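Local coordinates for protein transcription elongation factor Spt4 (Methanocaldococcus jannaschii, PDB 3LPE) that stimulates transcription elongation as a small zinc-binding factor that works as a heterodimer with Spt5, at residues 7-10 with 16-19; 9-14 with 21-26; 31-36 with 40-45. All coordinates share one frame; numbering follows the deposited sequence.

Interaction 1: residues 7-10 with 16-19; sequences CKYL and CPIC. With ZN (zinc ion), chain I.
The Y9 ring packs against I18 and P17, both on the same side of its plane, while C7, on the same turn as Y9, reaches the zinc ion beside C16 and C19. CG of Y9 lies anti to the backbone N (chi1 -173°), which swings the ring over 16-19. I18 crosses the ring at about a right angle: its CG1 lies over the face, 4.2 Å above the plane and offset toward the rim. Its terminal CD1 comes closer still, 3.4 Å from Y9 CD1. P17 also crosses at about a right angle but meets the ring obliquely, with CD 3.8 Å from Y9 CD2 and CG near CE2. C16 SG forms an oblique sulfur-aromatic contact, 5.4 Å from the Y9 ring centroid. Replacing Y9 by alanine is likely to strip I18 CD1 and the P17 ring of the surface they pack on and to open a gap beside the zinc site.

Zinc is bound at 2.3 Å by C7 SG, likewise by C16 SG and slightly farther off by C19 SG; C4 completes the four-cysteine site. These ligands come from two CxxC turns, an arrangement characteristic of zinc ribbons. As ligands of one metal, C7 SG and C16 SG lie 3.6 Å apart. Within the second turn, the backbone N of C19 donates to C16 SG at 3.5 Å, nearly straight at 165°, and I18 N adds a weak bond. Metal and two N-H groups thus grip one sulfur. Those donors would probably spread the negative charge of the thiolate, steadying C16 within its own turn, while zinc and the packing of Y9 join the two turns.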
loop_
_atom_site.group_PDB
_atom_site.type_symbol
_atom_site.label_atom_id
_atom_site.label_comp_id
_atom_site.label_asym_id
_atom_site.label_seq_id
_atom_site.Cartn_x
_atom_site.Cartn_y
_atom_site.Cartn_z
ATOM N N CYS B 7 -12.842 6.820 6.785
ATOM C CA CYS B 7 -12.020 6.880 5.582
ATOM C C CYS B 7 -10.777 6.011 5.703
ATOM O O CYS B 7 -10.010 5.925 4.767
ATOM C CB CYS B 7 -11.623 8.320 5.219
ATOM S SG CYS B 7 -10.262 9.074 6.200
ATOM N N LYS B 8 -10.586 5.377 6.860
ATOM C CA LYS B 8 -9.509 4.367 7.013
ATOM C C LYS B 8 -8.085 4.921 7.061
ATOM O O LYS B 8 -7.096 4.163 7.147
ATOM C CB LYS B 8 -9.641 3.259 5.947
ATOM C CG LYS B 8 -10.915 2.456 6.089
ATOM C CD LYS B 8 -11.027 1.313 5.075
ATOM C CE LYS B 8 -11.466 1.806 3.715
ATOM N NZ LYS B 8 -12.125 0.719 2.933
ATOM N N TYR B 9 -7.963 6.247 7.045
ATOM C CA TYR B 9 -6.659 6.873 7.202
ATOM C C TYR B 9 -5.976 6.401 8.495
ATOM O O TYR B 9 -6.599 6.346 9.566
ATOM C CB TYR B 9 -6.808 8.387 7.253
ATOM C CG TYR B 9 -5.519 9.168 7.248
ATOM C CD1 TYR B 9 -4.852 9.444 6.057
ATOM C CD2 TYR B 9 -5.007 9.698 8.422
ATOM C CE1 TYR B 9 -3.677 10.206 6.052
ATOM C CE2 TYR B 9 -3.842 10.454 8.430
ATOM C CZ TYR B 9 -3.185 10.710 7.243
ATOM O OH TYR B 9 -2.039 11.477 7.272
ATOM N N LEU B 10 -4.698 6.074 8.389
ATOM C CA LEU B 10 -3.976 5.531 9.541
ATOM C C LEU B 10 -3.253 6.606 10.318
ATOM O O LEU B 10 -2.551 7.414 9.723
ATOM C CB LEU B 10 -2.955 4.498 9.074
ATOM C CG LEU B 10 -3.575 3.237 8.474
ATOM C CD1 LEU B 10 -2.422 2.399 7.933
ATOM C CD2 LEU B 10 -4.268 2.460 9.561
ATOM N N CYS B 16 -9.470 11.519 13.203
ATOM C CA CYS B 16 -8.899 11.551 11.872
ATOM C C CYS B 16 -8.611 12.981 11.449
ATOM O O CYS B 16 -9.491 13.839 11.525
ATOM C CB CYS B 16 -9.856 10.911 10.878
ATOM S SG CYS B 16 -9.271 10.912 9.176
ATOM N N PRO B 17 -7.380 13.236 10.999
ATOM C CA PRO B 17 -6.956 14.582 10.572
ATOM C C PRO B 17 -7.638 15.002 9.266
ATOM O O PRO B 17 -7.678 16.189 8.921
ATOM C CB PRO B 17 -5.439 14.444 10.358
ATOM C CG PRO B 17 -5.067 13.096 10.904
ATOM C CD PRO B 17 -6.297 12.244 10.895
ATOM N N ILE B 18 -8.171 14.038 8.539
ATOM C CA ILE B 18 -8.871 14.351 7.297
ATOM C C ILE B 18 -10.329 14.699 7.536
ATOM O O ILE B 18 -10.782 15.781 7.158
ATOM C CB ILE B 18 -8.790 13.195 6.278
ATOM C CG1 ILE B 18 -7.337 12.906 5.920
ATOM C CG2 ILE B 18 -9.575 13.558 5.001
ATOM C CD1 ILE B 18 -7.164 11.714 4.970
ATOM N N CYS B 19 -11.064 13.795 8.174
ATOM C CA CYS B 19 -12.530 13.890 8.216
ATOM C C CYS B 19 -13.116 14.017 9.630
ATOM O O CYS B 19 -14.343 14.063 9.812
ATOM C CB CYS B 19 -13.163 12.707 7.472
ATOM S SG CYS B 19 -13.115 11.139 8.421
HETATM ZN ZN ZN I . -11.126 9.911 8.167
#

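Interaction 2: residues 9-14 with 21-26; sequences YLTNDE and SPTSEN
T23 meets D13 and E14 where the zinc ribbon's strand 23-33 begins, and its side chain and backbone N clasp the turn that follows strand 10-11. That turn is an ST turn: OG1 of T11 accepts the bond from D13 N at 3.0 Å, which bends the chain and brings the carbonyls of D13 and E14 round to T23.

Beginning at CB, the T23 side chain lies 3.5 Å from D13 O and a little farther from E14 O. It then splits. With chi1 at 64°, OG1 stands between the backbone N and the carbonyl carbon, and its hydroxyl donates to D13 O at 2.7 Å. The hydroxyl lies in the carbonyl plane and uses a lone pair, with a C=O...donor angle of 134°. OG1 is also hydrogen-bonded to NE of R2, from strand 2-4, so it links the turn to a third part of the ribbon. The other branch, CG2, is anti to the carbonyl carbon. It passes beside D13 O and ends 3.9 Å from CG2 of T11, the two threonine side chains crossing at about a right angle.

The main chain adds a second fastening. E14 O receives T23 N at 3.1 Å and also takes a CA-H...O contact from P22, so this oxygen is approached by two neighbouring residues. Strand 2-4 lies between the two strands, pairing through R2 with T11 and through A3 with S24. The T23 N-H comes to E14 O from above the carbonyl plane, 53° out of it.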
loop_
_atom_site.group_PDB
_atom_site.type_symbol
_atom_site.label_atom_id
_atom_site.label_comp_id
_atom_site.label_asym_id
_atom_site.label_seq_id
_atom_site.Cartn_x
_atom_site.Cartn_y
_atom_site.Cartn_z
ATOM N N TYR B 9 -7.963 6.247 7.045
ATOM C CA TYR B 9 -6.659 6.873 7.202
ATOM C C TYR B 9 -5.976 6.401 8.495
ATOM O O TYR B 9 -6.599 6.346 9.566
ATOM C CB TYR B 9 -6.808 8.387 7.253
ATOM C CG TYR B 9 -5.519 9.168 7.248
ATOM C CD1 TYR B 9 -4.852 9.444 6.057
ATOM C CD2 TYR B 9 -5.007 9.698 8.422
ATOM C CE1 TYR B 9 -3.677 10.206 6.052
ATOM C CE2 TYR B 9 -3.842 10.454 8.430
ATOM C CZ TYR B 9 -3.185 10.710 7.243
ATOM O OH TYR B 9 -2.039 11.477 7.272
ATOM N N LEU B 10 -4.698 6.074 8.389
ATOM C CA LEU B 10 -3.976 5.531 9.541
ATOM C C LEU B 10 -3.253 6.606 10.318
ATOM O O LEU B 10 -2.551 7.414 9.723
ATOM C CB LEU B 10 -2.955 4.498 9.074
ATOM C CG LEU B 10 -3.575 3.237 8.474
ATOM C CD1 LEU B 10 -2.422 2.399 7.933
ATOM C CD2 LEU B 10 -4.268 2.460 9.561
ATOM N N THR B 11 -3.407 6.584 11.637
ATOM C CA THR B 11 -2.809 7.593 12.516
ATOM C C THR B 11 -2.777 7.136 13.984
ATOM O O THR B 11 -3.563 6.276 14.407
ATOM C CB THR B 11 -3.570 8.941 12.407
ATOM O OG1 THR B 11 -2.959 9.900 13.280
ATOM C CG2 THR B 11 -5.017 8.776 12.801
ATOM N N ASN B 12 -1.874 7.714 14.771
ATOM C CA ASN B 12 -1.892 7.478 16.202
ATOM C C ASN B 12 -2.970 8.287 16.876
ATOM O O ASN B 12 -3.360 8.002 17.998
ATOM C CB ASN B 12 -0.516 7.736 16.830
ATOM C CG ASN B 12 0.519 6.717 16.376
ATOM O OD1 ASN B 12 0.237 5.518 16.326
ATOM N ND2 ASN B 12 1.711 7.186 16.033
ATOM N N ASP B 13 -3.462 9.306 16.161
ATOM C CA ASP B 13 -4.493 10.209 16.676
ATOM C C ASP B 13 -5.796 9.452 16.925
ATOM O O ASP B 13 -6.145 8.564 16.168
ATOM C CB ASP B 13 -4.728 11.287 15.634
ATOM C CG ASP B 13 -5.091 12.620 16.241
ATOM O OD1 ASP B 13 -5.870 12.636 17.213
ATOM O OD2 ASP B 13 -4.602 13.657 15.732
ATOM N N GLU B 14 -6.512 9.804 17.984
ATOM C CA GLU B 14 -7.851 9.275 18.216
ATOM C C GLU B 14 -8.897 9.883 17.272
ATOM O O GLU B 14 -10.037 9.431 17.232
ATOM C CB GLU B 14 -8.268 9.514 19.663
ATOM C CG GLU B 14 -7.212 9.136 20.681
ATOM C CD GLU B 14 -7.607 9.535 22.082
ATOM O OE1 GLU B 14 -7.090 10.564 22.580
ATOM O OE2 GLU B 14 -8.451 8.828 22.672
ATOM N N SER B 21 -13.498 12.052 12.056
ATOM C CA SER B 21 -14.221 10.952 12.686
ATOM C C SER B 21 -13.302 10.226 13.694
ATOM O O SER B 21 -12.096 10.411 13.686
ATOM C CB SER B 21 -14.800 10.014 11.623
ATOM O OG SER B 21 -14.068 8.811 11.539
ATOM N N PRO B 22 -13.887 9.426 14.599
ATOM C CA PRO B 22 -13.091 8.637 15.546
ATOM C C PRO B 22 -12.222 7.623 14.812
ATOM O O PRO B 22 -12.587 7.210 13.735
ATOM C CB PRO B 22 -14.157 7.896 16.370
ATOM C CG PRO B 22 -15.414 8.647 16.164
ATOM C CD PRO B 22 -15.335 9.249 14.799
ATOM N N THR B 23 -11.095 7.235 15.397
ATOM C CA THR B 23 -10.239 6.216 14.813
ATOM C C THR B 23 -10.303 4.988 15.707
ATOM O O THR B 23 -10.737 5.089 16.847
ATOM C CB THR B 23 -8.780 6.678 14.752
ATOM O OG1 THR B 23 -8.274 6.866 16.079
ATOM C CG2 THR B 23 -8.666 7.973 13.977
ATOM N N SER B 24 -9.873 3.842 15.186
ATOM C CA SER B 24 -9.948 2.587 15.915
ATOM C C SER B 24 -8.673 1.775 15.720
ATOM O O SER B 24 -8.067 1.798 14.664
ATOM C CB SER B 24 -11.139 1.760 15.429
ATOM O OG SER B 24 -11.200 0.497 16.087
ATOM N N GLU B 25 -8.279 1.035 16.750
ATOM C CA GLU B 25 -7.125 0.153 16.643
ATOM C C GLU B 25 -7.468 -1.113 15.869
ATOM O O GLU B 25 -6.588 -1.850 15.443
ATOM C CB GLU B 25 -6.605 -0.211 18.033
ATOM C CG GLU B 25 -5.736 0.871 18.639
ATOM C CD GLU B 25 -5.179 0.482 19.982
ATOM O OE1 GLU B 25 -5.959 -0.004 20.827
ATOM O OE2 GLU B 25 -3.962 0.665 20.190
ATOM N N ASN B 26 -8.754 -1.347 15.664
ATOM C CA ASN B 26 -9.203 -2.599 15.059
ATOM C C ASN B 26 -9.329 -2.485 13.541
ATOM O O ASN B 26 -10.423 -2.336 13.003
ATOM C CB ASN B 26 -10.523 -3.042 15.710
ATOM C CG ASN B 26 -10.822 -4.505 15.476
ATOM O OD1 ASN B 26 -10.077 -5.203 14.782
ATOM N ND2 ASN B 26 -11.923 -4.982 16.055
#

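Interaction 3: residues 31-36 with 40-45; sequences LIVINP and EIAKKA
A45 N is gripped by two helix carbonyls, I41 O at 2.9 Å and, more weakly, A42 O at 3.0 Å, and the CB of the same residue packs on L31. The contact lays helix 40-44 against the end of strand 23-33, and it is apolar throughout its centre. L31 has CG anti to the backbone N (chi1 171°), which extends its fork toward the helix: CD2 meets A45 CB at 3.8 Å, while CD1 lies 3.9 Å from I41 CG2. The L31 and I41 side chains cross obliquely, and CD2 of L31 also nears the same methyl. Two residues on, V33 straddles a single methyl, with CG1 3.7 Å from A42 CB and CG2 3.9 Å from it. P36 continues the wall, its CA 4.3 Å from A42 CB.

I47 adds to the packing on both L31 and V33. L31, I32 and V33 pair antiparallel with a strand of the Spt5 chain, so the sheet runs on into the partner. The helix faces that subunit too: E56 of the Spt5 chain accepts a hydrogen bond from E40 N. The small alanine side chains probably let the helix lie close to the branched residues of the strand. The join between helix and strand therefore rests on methyl packing, while the backbone of L31-V33 remains available for pairing across the heterodimer interface.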
loop_
_atom_site.group_PDB
_atom_site.type_symbol
_atom_site.label_atom_id
_atom_site.label_comp_id
_atom_site.label_asym_id
_atom_site.label_seq_id
_atom_site.Cartn_x
_atom_site.Cartn_y
_atom_site.Cartn_z
ATOM N N LEU B 31 -2.787 -0.029 2.696
ATOM C CA LEU B 31 -2.634 0.573 1.366
ATOM C C LEU B 31 -1.938 1.907 1.553
ATOM O O LEU B 31 -2.491 2.817 2.186
ATOM C CB LEU B 31 -3.996 0.778 0.693
ATOM C CG LEU B 31 -3.993 1.608 -0.613
ATOM C CD1 LEU B 31 -2.985 1.081 -1.626
ATOM C CD2 LEU B 31 -5.376 1.681 -1.248
ATOM N N ILE B 32 -0.725 2.018 1.030
ATOM C CA ILE B 32 0.030 3.248 1.166
ATOM C C ILE B 32 -0.064 3.954 -0.160
ATOM O O ILE B 32 0.418 3.439 -1.171
ATOM C CB ILE B 32 1.509 2.998 1.457
ATOM C CG1 ILE B 32 1.678 2.230 2.773
ATOM C CG2 ILE B 32 2.277 4.312 1.518
ATOM C CD1 ILE B 32 3.121 1.908 3.073
ATOM N N VAL B 33 -0.710 5.123 -0.156
ATOM C CA VAL B 33 -0.814 5.910 -1.365
ATOM C C VAL B 33 0.240 7.004 -1.369
ATOM O O VAL B 33 0.192 7.942 -0.569
ATOM C CB VAL B 33 -2.212 6.529 -1.500
ATOM C CG1 VAL B 33 -2.300 7.356 -2.789
ATOM C CG2 VAL B 33 -3.246 5.407 -1.470
ATOM N N ILE B 34 1.189 6.890 -2.281
ATOM C CA ILE B 34 2.262 7.862 -2.365
ATOM C C ILE B 34 1.867 8.998 -3.314
ATOM O O ILE B 34 2.124 10.166 -3.044
ATOM C CB ILE B 34 3.553 7.187 -2.851
ATOM C CG1 ILE B 34 3.970 6.084 -1.855
ATOM C CG2 ILE B 34 4.661 8.195 -2.986
ATOM C CD1 ILE B 34 5.097 5.220 -2.350
ATOM N N ASN B 35 1.234 8.644 -4.423
ATOM C CA ASN B 35 0.791 9.627 -5.415
ATOM C C ASN B 35 -0.637 9.352 -5.861
ATOM O O ASN B 35 -0.868 8.581 -6.791
ATOM C CB ASN B 35 1.727 9.661 -6.627
ATOM C CG ASN B 35 1.361 10.773 -7.624
ATOM O OD1 ASN B 35 0.231 11.255 -7.641
ATOM N ND2 ASN B 35 2.320 11.181 -8.445
ATOM N N PRO B 36 -1.607 10.006 -5.202
ATOM C CA PRO B 36 -3.037 9.783 -5.435
ATOM C C PRO B 36 -3.394 10.093 -6.879
ATOM O O PRO B 36 -4.169 9.360 -7.508
ATOM C CB PRO B 36 -3.724 10.790 -4.497
ATOM C CG PRO B 36 -2.685 11.268 -3.572
ATOM C CD PRO B 36 -1.358 11.090 -4.240
ATOM N N GLU B 40 -3.855 4.300 -9.900
ATOM C CA GLU B 40 -5.114 3.685 -10.280
ATOM C C GLU B 40 -5.721 2.950 -9.083
ATOM O O GLU B 40 -6.930 2.994 -8.880
ATOM C CB GLU B 40 -4.929 2.767 -11.507
ATOM C CG GLU B 40 -6.232 2.174 -12.063
ATOM C CD GLU B 40 -6.076 1.432 -13.399
ATOM O OE1 GLU B 40 -5.087 0.676 -13.586
ATOM O OE2 GLU B 40 -6.975 1.589 -14.261
ATOM N N ILE B 41 -4.889 2.306 -8.259
ATOM C CA ILE B 41 -5.390 1.645 -7.057
ATOM C C ILE B 41 -6.042 2.642 -6.073
ATOM O O ILE B 41 -7.108 2.369 -5.518
ATOM C CB ILE B 41 -4.265 0.835 -6.334
ATOM C CG1 ILE B 41 -3.721 -0.253 -7.266
ATOM C CG2 ILE B 41 -4.791 0.232 -5.033
ATOM C CD1 ILE B 41 -2.509 -1.022 -6.709
ATOM N N ALA B 42 -5.401 3.790 -5.846
ATOM C CA ALA B 42 -5.990 4.811 -4.969
ATOM C C ALA B 42 -7.377 5.203 -5.484
ATOM O O ALA B 42 -8.330 5.314 -4.717
ATOM C CB ALA B 42 -5.081 6.060 -4.896
ATOM N N LYS B 43 -7.478 5.418 -6.791
ATOM C CA LYS B 43 -8.765 5.789 -7.388
ATOM C C LYS B 43 -9.812 4.713 -7.138
ATOM O O LYS B 43 -10.921 5.020 -6.738
ATOM C CB LYS B 43 -8.617 6.094 -8.875
ATOM C CG LYS B 43 -7.971 7.455 -9.135
ATOM C CD LYS B 43 -7.681 7.691 -10.608
ATOM C CE LYS B 43 -6.665 8.815 -10.780
ATOM N NZ LYS B 43 -6.206 8.949 -12.194
ATOM N N LYS B 44 -9.451 3.442 -7.326
ATOM C CA LYS B 44 -10.414 2.372 -7.070
ATOM C C LYS B 44 -10.791 2.327 -5.597
ATOM O O LYS B 44 -11.894 1.912 -5.247
ATOM C CB LYS B 44 -9.852 1.008 -7.508
ATOM C CG LYS B 44 -9.650 0.870 -9.013
ATOM C CD LYS B 44 -10.968 0.836 -9.768
ATOM C CE LYS B 44 -10.737 0.518 -11.241
ATOM N NZ LYS B 44 -12.014 0.429 -12.020
ATOM N N ALA B 45 -9.868 2.752 -4.733
ATOM C CA ALA B 45 -10.124 2.742 -3.290
ATOM C C ALA B 45 -10.832 4.004 -2.795
ATOM O O ALA B 45 -11.141 4.107 -1.613
ATOM C CB ALA B 45 -8.825 2.492 -2.494
#

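Interactions 1 and 2 both begin in the 7-14 region, sharing Y9 and L10, and come first in sequence; interaction 3 follows. The centres of the first two are 7 Å apart and they touch, with a probable hydrogen bond from C16 N to S21 O, so the zinc site and the turn beside it form one end of the ribbon. Interaction 3 sits across the molecule from both, about 14 Å from interaction 1 and 19 Å from interaction 2, centre to centre. Strand 23-33 runs from interaction 2 to interaction 3. One antiparallel sheet thus connects the metal-bound end to the end that pairs with Spt5.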